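Local coordinates for protein similar to metal-dependent hydrolase (Staphylococcus aureus subsp. aureus Mu50, PDB 3ESH) that is probably a metal-dependent hydrolase of the metallo-beta-lactamase superfamily, with the reaction it catalyses still to be defined, at residues H9-G14 / P50-T55; D102-T107 / E127-V132; V133-W138 / L164-K169; G176-H181 / I191-S196. All blocks are in the same frame, centred on the assembly; numbering follows the deposited sequence.

Contact 1: H9-G14 / P50-T55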
loop_
_atom_site.group_PDB
_atom_site.type_symbol
_atom_site.label_atom_id
_atom_site.label_comp_id
_atom_site.label_asym_id
_atom_site.label_seq_id
_atom_site.Cartn_x
_atom_site.Cartn_y
_atom_site.Cartn_z
ATOM N N HIS A 9 -32.545 20.962 -11.077
ATOM C CA HIS A 9 -32.344 22.012 -12.072
ATOM C C HIS A 9 -30.885 22.421 -12.149
ATOM O O HIS A 9 -30.085 22.051 -11.297
ATOM C CB HIS A 9 -33.161 23.260 -11.743
ATOM C CG HIS A 9 -34.635 23.022 -11.682
ATOM N ND1 HIS A 9 -35.306 22.802 -10.500
ATOM C CD2 HIS A 9 -35.559 22.931 -12.666
ATOM C CE1 HIS A 9 -36.583 22.584 -10.757
ATOM N NE2 HIS A 9 -36.764 22.655 -12.062
ATOM N N TYR A 10 -30.542 23.193 -13.170
ATOM C CA TYR A 10 -29.178 23.668 -13.318
ATOM C C TYR A 10 -29.127 25.191 -13.157
ATOM O O TYR A 10 -30.121 25.883 -13.390
ATOM C CB TYR A 10 -28.593 23.223 -14.670
ATOM C CG TYR A 10 -29.306 23.733 -15.898
ATOM C CD1 TYR A 10 -29.218 25.074 -16.277
ATOM C CD2 TYR A 10 -30.053 22.872 -16.699
ATOM C CE1 TYR A 10 -29.858 25.543 -17.428
ATOM C CE2 TYR A 10 -30.695 23.326 -17.850
ATOM C CZ TYR A 10 -30.596 24.662 -18.212
ATOM O OH TYR A 10 -31.233 25.110 -19.355
ATOM N N LEU A 11 -27.971 25.702 -12.736
ATOM C CA LEU A 11 -27.784 27.131 -12.530
ATOM C C LEU A 11 -26.565 27.616 -13.316
ATOM O O LEU A 11 -25.505 26.979 -13.305
ATOM C CB LEU A 11 -27.571 27.416 -11.049
ATOM C CG LEU A 11 -28.506 26.736 -10.057
ATOM C CD1 LEU A 11 -27.922 26.837 -8.647
ATOM C CD2 LEU A 11 -29.896 27.371 -10.130
ATOM N N ASN A 12 -26.719 28.754 -13.985
ATOM C CA ASN A 12 -25.659 29.338 -14.788
ATOM C C ASN A 12 -24.562 29.944 -13.908
ATOM O O ASN A 12 -24.624 31.123 -13.545
ATOM C CB ASN A 12 -26.248 30.425 -15.681
ATOM C CG ASN A 12 -25.353 30.776 -16.835
ATOM O OD1 ASN A 12 -24.161 31.005 -16.662
ATOM N ND2 ASN A 12 -25.926 30.828 -18.033
ATOM N N GLY A 13 -23.559 29.141 -13.575
ATOM C CA GLY A 13 -22.464 29.616 -12.755
ATOM C C GLY A 13 -21.295 30.095 -13.590
ATOM O O GLY A 13 -20.186 30.272 -13.084
ATOM N N GLY A 14 -21.550 30.302 -14.877
ATOM C CA GLY A 14 -20.511 30.772 -15.776
ATOM C C GLY A 14 -20.049 29.702 -16.744
ATOM O O GLY A 14 -20.733 28.706 -16.966
ATOM N N PRO A 50 -23.781 24.824 -11.775
ATOM C CA PRO A 50 -24.119 24.001 -10.612
ATOM C C PRO A 50 -25.490 23.336 -10.724
ATOM O O PRO A 50 -26.355 23.799 -11.451
ATOM C CB PRO A 50 -24.028 24.993 -9.465
ATOM C CG PRO A 50 -22.890 25.867 -9.907
ATOM C CD PRO A 50 -23.258 26.135 -11.355
ATOM N N ILE A 51 -25.676 22.244 -9.990
ATOM C CA ILE A 51 -26.927 21.510 -10.016
ATOM C C ILE A 51 -27.750 21.759 -8.766
ATOM O O ILE A 51 -27.357 21.370 -7.668
ATOM C CB ILE A 51 -26.654 19.993 -10.166
ATOM C CG1 ILE A 51 -25.907 19.745 -11.478
ATOM C CG2 ILE A 51 -27.959 19.201 -10.103
ATOM C CD1 ILE A 51 -25.524 18.301 -11.721
ATOM N N LEU A 52 -28.897 22.409 -8.940
ATOM C CA LEU A 52 -29.798 22.700 -7.822
ATOM C C LEU A 52 -30.685 21.499 -7.533
ATOM O O LEU A 52 -31.401 21.022 -8.410
ATOM C CB LEU A 52 -30.679 23.908 -8.139
ATOM C CG LEU A 52 -31.783 24.227 -7.117
ATOM C CD1 LEU A 52 -31.168 24.449 -5.743
ATOM C CD2 LEU A 52 -32.561 25.462 -7.556
ATOM N N ILE A 53 -30.626 21.012 -6.299
ATOM C CA ILE A 53 -31.437 19.869 -5.889
ATOM C C ILE A 53 -32.373 20.286 -4.770
ATOM O O ILE A 53 -31.910 20.738 -3.721
ATOM C CB ILE A 53 -30.589 18.722 -5.324
ATOM C CG1 ILE A 53 -29.552 18.264 -6.351
ATOM C CG2 ILE A 53 -31.495 17.581 -4.900
ATOM C CD1 ILE A 53 -28.686 17.125 -5.853
ATOM N N GLN A 54 -33.677 20.128 -4.979
ATOM C CA GLN A 54 -34.655 20.486 -3.954
ATOM C C GLN A 54 -35.489 19.301 -3.505
ATOM O O GLN A 54 -36.208 18.714 -4.298
ATOM C CB GLN A 54 -35.588 21.596 -4.460
ATOM C CG GLN A 54 -34.921 22.943 -4.601
ATOM C CD GLN A 54 -35.836 24.015 -5.155
ATOM O OE1 GLN A 54 -36.171 24.018 -6.340
ATOM N NE2 GLN A 54 -36.247 24.935 -4.295
ATOM N N THR A 55 -35.375 18.942 -2.235
ATOM C CA THR A 55 -36.164 17.855 -1.688
ATOM C C THR A 55 -37.297 18.556 -0.950
ATOM O O THR A 55 -37.320 19.786 -0.882
ATOM C CB THR A 55 -35.359 17.008 -0.683
ATOM O OG1 THR A 55 -35.077 17.787 0.489
ATOM C CG2 THR A 55 -34.052 16.547 -1.303
#
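H9 and L52 form an antiparallel hydrogen-bonded pair. H9 N gives to L52 O at 2.9 Å, and L52 N gives back to H9 O at 2.7 Å. Y10 and I51 follow as a non-hydrogen-bonded pair. Then L11 N reaches P50 O at 2.8 Å. P50 cannot return a bond: L11 O lies 3.2 Å from P50 N, which carries no hydrogen. The P50 ring instead packs its CD against the L11 carbonyl and the backbone of G13. Beyond it the chain bends at N12, whose OD1 accepts from G14 N in an Asx turn.

L11 carries most of the side-chain packing. L11 CB lies 3.8 Å from P50 O. L11 CG sits over the start of the partner strand, 4.0 Å from L52 CB. With CG beside the backbone N (chi1 -46°), the fork opens slantwise across L52. CD1 touches L52 CB and looks toward P50 CB. L11 CD2 meets the same L52 CB and ends 4.2 Å from L52 CD2.

Strand 51-54 lies between strands 6-10 and 59-61. This is the antiparallel part of one of two large mixed sheets, consistent with the alpha-beta/beta-alpha sandwich of the metallo-beta-lactamase superfamily. On the face of H9 and L52, I61 of strand 59-61 touches L52. It also touches L11, on which helix 87-92 packs through I87 and L91. On the face of Y10 and I51, the Y10 ring meets F256 and makes a cation-pi contact with R273, while I51 packs on I8 and I62.

Contact 2: D102-T107 / E127-V132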
loop_
_atom_site.group_PDB
_atom_site.type_symbol
_atom_site.label_atom_id
_atom_site.label_comp_id
_atom_site.label_asym_id
_atom_site.label_seq_id
_atom_site.Cartn_x
_atom_site.Cartn_y
_atom_site.Cartn_z
ATOM N N ASP A 102 -29.120 24.838 1.917
ATOM C CA ASP A 102 -28.753 24.065 3.088
ATOM C C ASP A 102 -27.437 23.307 2.936
ATOM O O ASP A 102 -26.636 23.233 3.868
ATOM C CB ASP A 102 -29.882 23.092 3.415
ATOM C CG ASP A 102 -31.176 23.807 3.755
ATOM O OD1 ASP A 102 -31.214 24.497 4.802
ATOM O OD2 ASP A 102 -32.145 23.690 2.971
ATOM N N TYR A 103 -27.205 22.738 1.763
ATOM C CA TYR A 103 -25.971 21.993 1.540
ATOM C C TYR A 103 -25.312 22.304 0.201
ATOM O O TYR A 103 -25.988 22.446 -0.824
ATOM C CB TYR A 103 -26.235 20.490 1.586
ATOM C CG TYR A 103 -26.602 19.924 2.940
ATOM C CD1 TYR A 103 -25.618 19.564 3.864
ATOM C CD2 TYR A 103 -27.936 19.691 3.278
ATOM C CE1 TYR A 103 -25.955 18.976 5.086
ATOM C CE2 TYR A 103 -28.281 19.108 4.498
ATOM C CZ TYR A 103 -27.283 18.750 5.394
ATOM O OH TYR A 103 -27.615 18.147 6.574
ATOM N N VAL A 104 -23.990 22.428 0.226
ATOM C CA VAL A 104 -23.214 22.630 -0.992
ATOM C C VAL A 104 -22.339 21.384 -0.994
ATOM O O VAL A 104 -21.443 21.250 -0.150
ATOM C CB VAL A 104 -22.321 23.905 -0.945
ATOM C CG1 VAL A 104 -21.388 23.931 -2.160
ATOM C CG2 VAL A 104 -23.200 25.169 -0.933
ATOM N N LEU A 105 -22.636 20.448 -1.899
ATOM C CA LEU A 105 -21.876 19.198 -2.003
ATOM C C LEU A 105 -20.880 19.372 -3.127
ATOM O O LEU A 105 -21.270 19.735 -4.214
ATOM C CB LEU A 105 -22.808 18.047 -2.337
ATOM C CG LEU A 105 -24.136 18.010 -1.591
ATOM C CD1 LEU A 105 -24.920 16.794 -2.105
ATOM C CD2 LEU A 105 -23.921 17.938 -0.062
HETATM N N MSE A 106 -19.600 19.113 -2.873
HETATM C CA MSE A 106 -18.569 19.292 -3.889
HETATM C C MSE A 106 -18.041 17.959 -4.444
HETATM O O MSE A 106 -17.726 17.052 -3.693
HETATM C CB MSE A 106 -17.393 20.084 -3.309
HETATM C CG MSE A 106 -17.737 21.386 -2.643
HETATM SE SE MSE A 106 -18.438 22.702 -3.912
HETATM C CE MSE A 106 -16.843 22.888 -4.923
ATOM N N THR A 107 -17.969 17.844 -5.765
ATOM C CA THR A 107 -17.443 16.638 -6.384
ATOM C C THR A 107 -15.926 16.686 -6.208
ATOM O O THR A 107 -15.289 15.665 -5.997
ATOM C CB THR A 107 -17.764 16.597 -7.886
ATOM O OG1 THR A 107 -17.002 17.603 -8.564
ATOM C CG2 THR A 107 -19.232 16.855 -8.109
ATOM N N GLU A 127 -23.999 31.440 3.005
ATOM C CA GLU A 127 -23.736 31.559 4.445
ATOM C C GLU A 127 -24.336 30.551 5.425
ATOM O O GLU A 127 -23.724 30.268 6.460
ATOM C CB GLU A 127 -24.161 32.940 4.927
ATOM C CG GLU A 127 -23.640 34.108 4.105
ATOM C CD GLU A 127 -24.234 35.450 4.542
ATOM O OE1 GLU A 127 -24.174 36.407 3.733
ATOM O OE2 GLU A 127 -24.749 35.553 5.687
ATOM N N ASN A 128 -25.533 30.041 5.152
ATOM C CA ASN A 128 -26.167 29.090 6.056
ATOM C C ASN A 128 -25.981 27.640 5.627
ATOM O O ASN A 128 -26.420 26.721 6.319
ATOM C CB ASN A 128 -27.665 29.365 6.168
ATOM C CG ASN A 128 -27.969 30.780 6.583
ATOM O OD1 ASN A 128 -27.474 31.262 7.600
ATOM N ND2 ASN A 128 -28.793 31.458 5.795
ATOM N N ALA A 129 -25.316 27.433 4.496
ATOM C CA ALA A 129 -25.115 26.086 3.980
ATOM C C ALA A 129 -23.958 25.298 4.562
ATOM O O ALA A 129 -22.874 25.833 4.810
ATOM C CB ALA A 129 -24.977 26.122 2.456
ATOM N N ILE A 130 -24.209 24.015 4.787
ATOM C CA ILE A 130 -23.184 23.115 5.275
ATOM C C ILE A 130 -22.432 22.696 4.007
ATOM O O ILE A 130 -23.060 22.365 3.000
ATOM C CB ILE A 130 -23.815 21.871 5.944
ATOM C CG1 ILE A 130 -24.399 22.263 7.300
ATOM C CG2 ILE A 130 -22.786 20.763 6.083
ATOM C CD1 ILE A 130 -25.141 21.143 7.990
ATOM N N HIS A 131 -21.105 22.734 4.041
ATOM C CA HIS A 131 -20.311 22.353 2.880
ATOM C C HIS A 131 -19.652 20.991 3.079
ATOM O O HIS A 131 -18.913 20.769 4.036
ATOM C CB HIS A 131 -19.270 23.430 2.572
ATOM C CG HIS A 131 -19.870 24.740 2.150
ATOM N ND1 HIS A 131 -19.357 25.493 1.116
ATOM C CD2 HIS A 131 -20.965 25.401 2.590
ATOM C CE1 HIS A 131 -20.118 26.560 0.934
ATOM N NE2 HIS A 131 -21.095 26.527 1.812
ATOM N N VAL A 132 -19.936 20.077 2.156
ATOM C CA VAL A 132 -19.420 18.710 2.216
ATOM C C VAL A 132 -18.338 18.419 1.188
ATOM O O VAL A 132 -18.539 18.613 -0.019
ATOM C CB VAL A 132 -20.580 17.728 2.030
ATOM C CG1 VAL A 132 -20.137 16.319 2.277
ATOM C CG2 VAL A 132 -21.699 18.107 2.973
#
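Y103, V104 and L105 pair in order with I130, H131 and V132. The two strands run parallel, their axes 4.8 Å apart and 15° from one another. Four backbone bonds form the ladder. I130 N gives to D102 O, V104 N to I130 O, V132 N to V104 O and M106 N to V132 O. All are nearly straight, and the longest, from M106 N to V132 O, is 3.1 Å.

V104 and H131 lie side by side. V104 CB stands over the centre of the imidazole, 3.8 Å from its centroid and 4° off the ring normal: a CH-pi contact. V104 CG2, set beside the backbone N, lies 3.7 Å from H131 NE2. CG2 also touches A129 CB. On the face of Y103 and I130, the tyrosine ring runs along the isoleucine. Y103 CD1 is 3.6 Å from I130 CB, and Y103 CE1 meets I130 CD1 at 3.7 Å. L105 CD2 packs on V132 CG2 at 3.8 Å.

The strands belong to a beta-alpha-beta unit with helix 111-114. Just past T107 the chain enters the H-x-H-x-D-H motif of the superfamily, which probably supplies metal ligands. Selenomethionine M106 packs on A114 of that helix. Its side chain comes close to, but does not contact, H110, H185 and D206, which may form a metal site that is empty in the model. Strand 59-61 flanks strand 103-105 through L60. M179 of strand 177-181 covers L105 and V132. On the face of V104, the H131 ring also meets Y160, and both side chains touch L117.

Contact 3: V133-W138 / L164-K169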
loop_
_atom_site.group_PDB
_atom_site.type_symbol
_atom_site.label_atom_id
_atom_site.label_comp_id
_atom_site.label_asym_id
_atom_site.label_seq_id
_atom_site.Cartn_x
_atom_site.Cartn_y
_atom_site.Cartn_z
ATOM N N VAL A 133 -17.189 17.958 1.668
ATOM C CA VAL A 133 -16.065 17.622 0.799
ATOM C C VAL A 133 -15.413 16.325 1.262
ATOM O O VAL A 133 -15.398 16.009 2.447
ATOM C CB VAL A 133 -14.965 18.728 0.799
ATOM C CG1 VAL A 133 -13.924 18.428 -0.262
ATOM C CG2 VAL A 133 -15.587 20.099 0.577
ATOM N N GLN A 134 -14.888 15.557 0.315
ATOM C CA GLN A 134 -14.216 14.319 0.655
ATOM C C GLN A 134 -12.963 14.800 1.412
ATOM O O GLN A 134 -12.341 15.808 1.044
ATOM C CB GLN A 134 -13.915 13.530 -0.632
ATOM C CG GLN A 134 -12.471 13.125 -0.884
ATOM C CD GLN A 134 -12.029 11.959 -0.056
ATOM O OE1 GLN A 134 -12.815 11.088 0.286
ATOM N NE2 GLN A 134 -10.755 11.921 0.251
ATOM N N GLN A 135 -12.619 14.097 2.488
ATOM C CA GLN A 135 -11.490 14.489 3.334
ATOM C C GLN A 135 -10.131 14.639 2.649
ATOM O O GLN A 135 -9.397 15.593 2.939
ATOM C CB GLN A 135 -11.383 13.533 4.522
ATOM C CG GLN A 135 -10.261 13.805 5.480
ATOM C CD GLN A 135 -10.494 13.166 6.835
ATOM O OE1 GLN A 135 -11.077 12.083 6.941
ATOM N NE2 GLN A 135 -10.034 13.830 7.883
ATOM N N ASP A 136 -9.786 13.728 1.742
ATOM C CA ASP A 136 -8.485 13.825 1.058
ATOM C C ASP A 136 -8.499 14.918 0.002
ATOM O O ASP A 136 -7.470 15.558 -0.243
ATOM C CB ASP A 136 -8.113 12.484 0.430
ATOM C CG ASP A 136 -8.011 11.382 1.455
ATOM O OD1 ASP A 136 -7.168 11.500 2.360
ATOM O OD2 ASP A 136 -8.766 10.408 1.373
ATOM N N GLU A 137 -9.665 15.132 -0.612
ATOM C CA GLU A 137 -9.822 16.177 -1.622
ATOM C C GLU A 137 -9.497 17.491 -0.928
ATOM O O GLU A 137 -8.703 18.285 -1.424
ATOM C CB GLU A 137 -11.267 16.218 -2.134
ATOM C CG GLU A 137 -11.564 17.322 -3.149
ATOM C CD GLU A 137 -10.796 17.147 -4.462
ATOM O OE1 GLU A 137 -10.702 15.987 -4.930
ATOM O OE2 GLU A 137 -10.300 18.157 -5.036
ATOM N N TRP A 138 -10.116 17.697 0.231
ATOM C CA TRP A 138 -9.922 18.908 1.022
ATOM C C TRP A 138 -8.456 19.103 1.426
ATOM O O TRP A 138 -7.911 20.214 1.329
ATOM C CB TRP A 138 -10.818 18.849 2.255
ATOM C CG TRP A 138 -10.646 19.998 3.149
ATOM C CD1 TRP A 138 -9.994 20.010 4.351
ATOM C CD2 TRP A 138 -11.021 21.361 2.882
ATOM N NE1 TRP A 138 -9.929 21.298 4.838
ATOM C CE2 TRP A 138 -10.548 22.142 3.958
ATOM C CE3 TRP A 138 -11.707 21.993 1.834
ATOM C CZ2 TRP A 138 -10.737 23.526 4.016
ATOM C CZ3 TRP A 138 -11.895 23.372 1.890
ATOM C CH2 TRP A 138 -11.408 24.123 2.973
ATOM N N LEU A 164 -17.932 23.235 7.468
ATOM C CA LEU A 164 -17.385 22.160 6.647
ATOM C C LEU A 164 -17.508 20.784 7.293
ATOM O O LEU A 164 -17.149 20.599 8.452
ATOM C CB LEU A 164 -15.915 22.444 6.357
ATOM C CG LEU A 164 -15.234 21.462 5.407
ATOM C CD1 LEU A 164 -15.537 21.872 3.965
ATOM C CD2 LEU A 164 -13.733 21.462 5.638
ATOM N N ILE A 165 -18.035 19.822 6.543
ATOM C CA ILE A 165 -18.167 18.448 7.025
ATOM C C ILE A 165 -17.365 17.586 6.034
ATOM O O ILE A 165 -17.500 17.750 4.819
ATOM C CB ILE A 165 -19.647 17.974 7.042
ATOM C CG1 ILE A 165 -20.429 18.723 8.116
ATOM C CG2 ILE A 165 -19.718 16.472 7.302
ATOM C CD1 ILE A 165 -19.942 18.465 9.542
ATOM N N LEU A 166 -16.534 16.686 6.553
ATOM C CA LEU A 166 -15.717 15.827 5.721
ATOM C C LEU A 166 -16.160 14.381 5.789
ATOM O O LEU A 166 -16.631 13.917 6.825
ATOM C CB LEU A 166 -14.253 15.900 6.148
ATOM C CG LEU A 166 -13.640 17.287 6.060
ATOM C CD1 LEU A 166 -12.348 17.333 6.819
ATOM C CD2 LEU A 166 -13.451 17.658 4.615
ATOM N N PHE A 167 -15.996 13.677 4.671
ATOM C CA PHE A 167 -16.339 12.265 4.593
ATOM C C PHE A 167 -15.204 11.518 3.870
ATOM O O PHE A 167 -14.455 12.103 3.066
ATOM C CB PHE A 167 -17.687 12.089 3.868
ATOM C CG PHE A 167 -17.593 12.114 2.366
ATOM C CD1 PHE A 167 -17.539 10.935 1.649
ATOM C CD2 PHE A 167 -17.533 13.315 1.682
ATOM C CE1 PHE A 167 -17.430 10.946 0.260
ATOM C CE2 PHE A 167 -17.423 13.350 0.303
ATOM C CZ PHE A 167 -17.370 12.160 -0.413
ATOM N N GLU A 168 -15.071 10.228 4.168
ATOM C CA GLU A 168 -14.026 9.427 3.548
ATOM C C GLU A 168 -14.466 8.666 2.302
ATOM O O GLU A 168 -14.036 9.001 1.200
ATOM C CB GLU A 168 -13.415 8.467 4.580
ATOM C CG GLU A 168 -12.620 9.207 5.654
ATOM C CD GLU A 168 -11.951 8.292 6.675
ATOM O OE1 GLU A 168 -11.239 8.828 7.560
ATOM O OE2 GLU A 168 -12.135 7.059 6.598
ATOM N N LYS A 169 -15.330 7.667 2.461
ATOM C CA LYS A 169 -15.781 6.873 1.320
ATOM C C LYS A 169 -17.192 7.217 0.829
ATOM O O LYS A 169 -17.407 7.437 -0.368
ATOM C CB LYS A 169 -15.683 5.378 1.651
ATOM C CG LYS A 169 -15.951 4.464 0.464
ATOM C CD LYS A 169 -16.033 3.005 0.879
ATOM C CE LYS A 169 -16.714 2.167 -0.194
ATOM N NZ LYS A 169 -17.008 0.782 0.278
#
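Q135 N gives a straight hydrogen bond to F167 O at 2.8 Å. Two longer backbone bonds precede it: V133 N to I165 O at 3.2 Å and F167 N to V133 O at 3.3 Å. Q135 and E168 run side by side, their amide and carboxylate planes 38° apart. Their OE1 atoms are both acceptors and do not bond each other. Polar partners come from the second subunit: R231 of that subunit bridges to E168 OE1 and D136 OD1, and Q135 NE2 gives to R231 O and E234 OE1 there.

The segments belong to the beta-alpha-beta unit of strand 130-134, helix 135-142 and strand 164-167. The strands pair in parallel, and Q134 takes the N-cap position where strand turns to helix. W138 N closes the first turn on Q134 O.

Apolar contacts spread from this junction. With CG anti to the backbone N (chi1 177°), the W138 indole swings over strand 164-167. L164 CD2 sits over one face of it, 3.8 Å from the centroid of the five-membered ring. L166 CD2 presses on W138 CB at 3.7 Å and also meets V133 O. L164 CD1 touches V133 CG2 at 3.8 Å. The F167 ring turns back along the Q134 backbone, with F167 CE2 3.4 Å from both Q134 N and Q134 CA. F167 also packs on V132 and M179.

Contact 4: G176-H181 / I191-S196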
loop_
_atom_site.group_PDB
_atom_site.type_symbol
_atom_site.label_atom_id
_atom_site.label_comp_id
_atom_site.label_asym_id
_atom_site.label_seq_id
_atom_site.Cartn_x
_atom_site.Cartn_y
_atom_site.Cartn_z
ATOM N N GLY A 176 -31.834 10.003 0.266
ATOM C CA GLY A 176 -31.876 9.991 -1.185
ATOM C C GLY A 176 -30.649 10.546 -1.904
ATOM O O GLY A 176 -30.412 10.226 -3.077
ATOM N N ILE A 177 -29.871 11.377 -1.220
ATOM C CA ILE A 177 -28.677 11.955 -1.820
ATOM C C ILE A 177 -27.457 11.233 -1.256
ATOM O O ILE A 177 -27.174 11.330 -0.068
ATOM C CB ILE A 177 -28.551 13.448 -1.491
ATOM C CG1 ILE A 177 -29.912 14.147 -1.626
ATOM C CG2 ILE A 177 -27.532 14.090 -2.412
ATOM C CD1 ILE A 177 -30.440 14.250 -3.028
ATOM N N LYS A 178 -26.736 10.506 -2.109
ATOM C CA LYS A 178 -25.562 9.756 -1.653
ATOM C C LYS A 178 -24.250 10.129 -2.347
ATOM O O LYS A 178 -24.117 9.996 -3.561
ATOM C CB LYS A 178 -25.808 8.248 -1.807
ATOM C CG LYS A 178 -27.093 7.759 -1.123
ATOM C CD LYS A 178 -27.196 6.239 -1.096
ATOM C CE LYS A 178 -28.512 5.781 -0.456
ATOM N NZ LYS A 178 -28.639 4.298 -0.304
HETATM N N MSE A 179 -23.286 10.601 -1.565
HETATM C CA MSE A 179 -21.975 10.978 -2.097
HETATM C C MSE A 179 -21.056 9.773 -2.019
HETATM O O MSE A 179 -21.141 8.990 -1.075
HETATM C CB MSE A 179 -21.395 12.123 -1.280
HETATM C CG MSE A 179 -22.281 13.312 -1.327
HETATM SE SE MSE A 179 -21.587 14.653 -0.168
HETATM C CE MSE A 179 -20.420 15.496 -1.369
ATOM N N GLN A 180 -20.166 9.626 -2.993
ATOM C CA GLN A 180 -19.267 8.472 -3.004
ATOM C C GLN A 180 -17.885 8.728 -3.619
ATOM O O GLN A 180 -17.754 9.092 -4.787
ATOM C CB GLN A 180 -19.963 7.325 -3.732
ATOM C CG GLN A 180 -19.173 6.053 -3.787
ATOM C CD GLN A 180 -19.928 4.955 -4.513
ATOM O OE1 GLN A 180 -19.327 4.004 -5.024
ATOM N NE2 GLN A 180 -21.256 5.076 -4.557
ATOM N N HIS A 181 -16.859 8.525 -2.810
ATOM C CA HIS A 181 -15.467 8.725 -3.214
ATOM C C HIS A 181 -15.112 7.874 -4.431
ATOM O O HIS A 181 -15.146 6.655 -4.360
ATOM C CB HIS A 181 -14.546 8.358 -2.038
ATOM C CG HIS A 181 -13.089 8.596 -2.302
ATOM N ND1 HIS A 181 -12.625 9.688 -2.995
ATOM C CD2 HIS A 181 -11.994 7.918 -1.885
ATOM C CE1 HIS A 181 -11.302 9.679 -2.992
ATOM N NE2 HIS A 181 -10.895 8.618 -2.323
ATOM N N ILE A 191 -18.585 11.385 -6.639
ATOM C CA ILE A 191 -19.738 11.372 -7.524
ATOM C C ILE A 191 -20.969 11.402 -6.626
ATOM O O ILE A 191 -20.902 11.020 -5.470
ATOM C CB ILE A 191 -19.769 10.109 -8.419
ATOM C CG1 ILE A 191 -19.953 8.861 -7.573
ATOM C CG2 ILE A 191 -18.461 9.990 -9.199
ATOM C CD1 ILE A 191 -20.563 7.735 -8.328
ATOM N N ILE A 192 -22.101 11.847 -7.146
ATOM C CA ILE A 192 -23.313 11.939 -6.336
ATOM C C ILE A 192 -24.512 11.290 -7.026
ATOM O O ILE A 192 -24.697 11.424 -8.237
ATOM C CB ILE A 192 -23.628 13.428 -6.027
ATOM C CG1 ILE A 192 -22.421 14.065 -5.324
ATOM C CG2 ILE A 192 -24.860 13.539 -5.162
ATOM C CD1 ILE A 192 -22.366 15.583 -5.391
ATOM N N THR A 193 -25.321 10.576 -6.256
ATOM C CA THR A 193 -26.506 9.925 -6.794
ATOM C C THR A 193 -27.752 10.454 -6.089
ATOM O O THR A 193 -27.719 10.761 -4.896
ATOM C CB THR A 193 -26.450 8.390 -6.612
ATOM O OG1 THR A 193 -26.248 8.082 -5.233
ATOM C CG2 THR A 193 -25.319 7.791 -7.428
ATOM N N ILE A 194 -28.846 10.557 -6.837
ATOM C CA ILE A 194 -30.112 11.041 -6.306
ATOM C C ILE A 194 -31.187 9.992 -6.558
ATOM O O ILE A 194 -31.323 9.503 -7.676
ATOM C CB ILE A 194 -30.520 12.346 -7.004
ATOM C CG1 ILE A 194 -29.314 13.275 -7.094
ATOM C CG2 ILE A 194 -31.623 13.032 -6.229
ATOM C CD1 ILE A 194 -29.557 14.536 -7.881
ATOM N N GLU A 195 -31.946 9.644 -5.524
ATOM C CA GLU A 195 -33.013 8.653 -5.657
ATOM C C GLU A 195 -34.254 9.042 -4.868
ATOM O O GLU A 195 -34.169 9.339 -3.691
ATOM C CB GLU A 195 -32.532 7.281 -5.188
ATOM C CG GLU A 195 -31.575 6.583 -6.145
ATOM C CD GLU A 195 -30.972 5.299 -5.561
ATOM O OE1 GLU A 195 -29.914 5.384 -4.887
ATOM O OE2 GLU A 195 -31.561 4.212 -5.764
ATOM N N SER A 196 -35.401 9.055 -5.540
ATOM C CA SER A 196 -36.689 9.378 -4.924
ATOM C C SER A 196 -37.704 8.508 -5.650
ATOM O O SER A 196 -37.680 8.434 -6.879
ATOM C CB SER A 196 -37.028 10.859 -5.111
ATOM O OG SER A 196 -38.125 11.240 -4.284
#
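K178 and T193 meet through their peptide groups, the flat groups of this contact; no aromatic ring takes part. K178 N approaches T193 O in the carbonyl plane, at 3.0 Å. T193 N returns to K178 O, tilted 26° from the K178 carbonyl plane. The segments are the two arms of a beta hairpin, strands 177-181 and 190-196. Q180 and I191 form the next hydrogen-bonded pair. At the other end E195 N reaches G176 O at 2.9 Å, and the E195 carboxylate forms a salt bridge with K200.

One face of the hairpin is apolar. I177 CD1 meets I194 CG2 at 3.6 Å, the two side chains lying side by side. I177 CG2 crosses to I192 CG2 at 3.9 Å. CG of selenomethionine M179 lies alongside I192 CG1. L105 of strand 103-105 packs on I177 and I192.

The other face bears K178, T193, Q180 and I191. Helix 226-242 covers part of it, through M236 and F240.

T193 OG1 stands between the backbone N and the carbonyl carbon (chi1 55°). There it makes a weak hydrogen bond to K178 O, and T193 OG1 lies 3.5 Å from K178 CB.

In the fold
Contacts 1, 2 and 3 join neighbouring strands of one mixed sheet, and contact 4 is a hairpin of the second large mixed sheet. Contacts 2 and 3 share strand 130-134, where H131 O probably bonds I165 N. The two large sheets meet in an apolar layer: I53 of contact 1 packs on I194 of contact 4, and contact 2 packs on contact 4 as well. All four are largely buried. Contact 3 differs in chemistry, its charged and amide side chains engaging a second subunit. Contact 4 is apolar inside, with exposed K178 on its other face. Parallel pairing marks contacts 2 and 3, antiparallel contacts 1 and 4. K169 O probably bonds H181 N, linking contact 3 to contact 4.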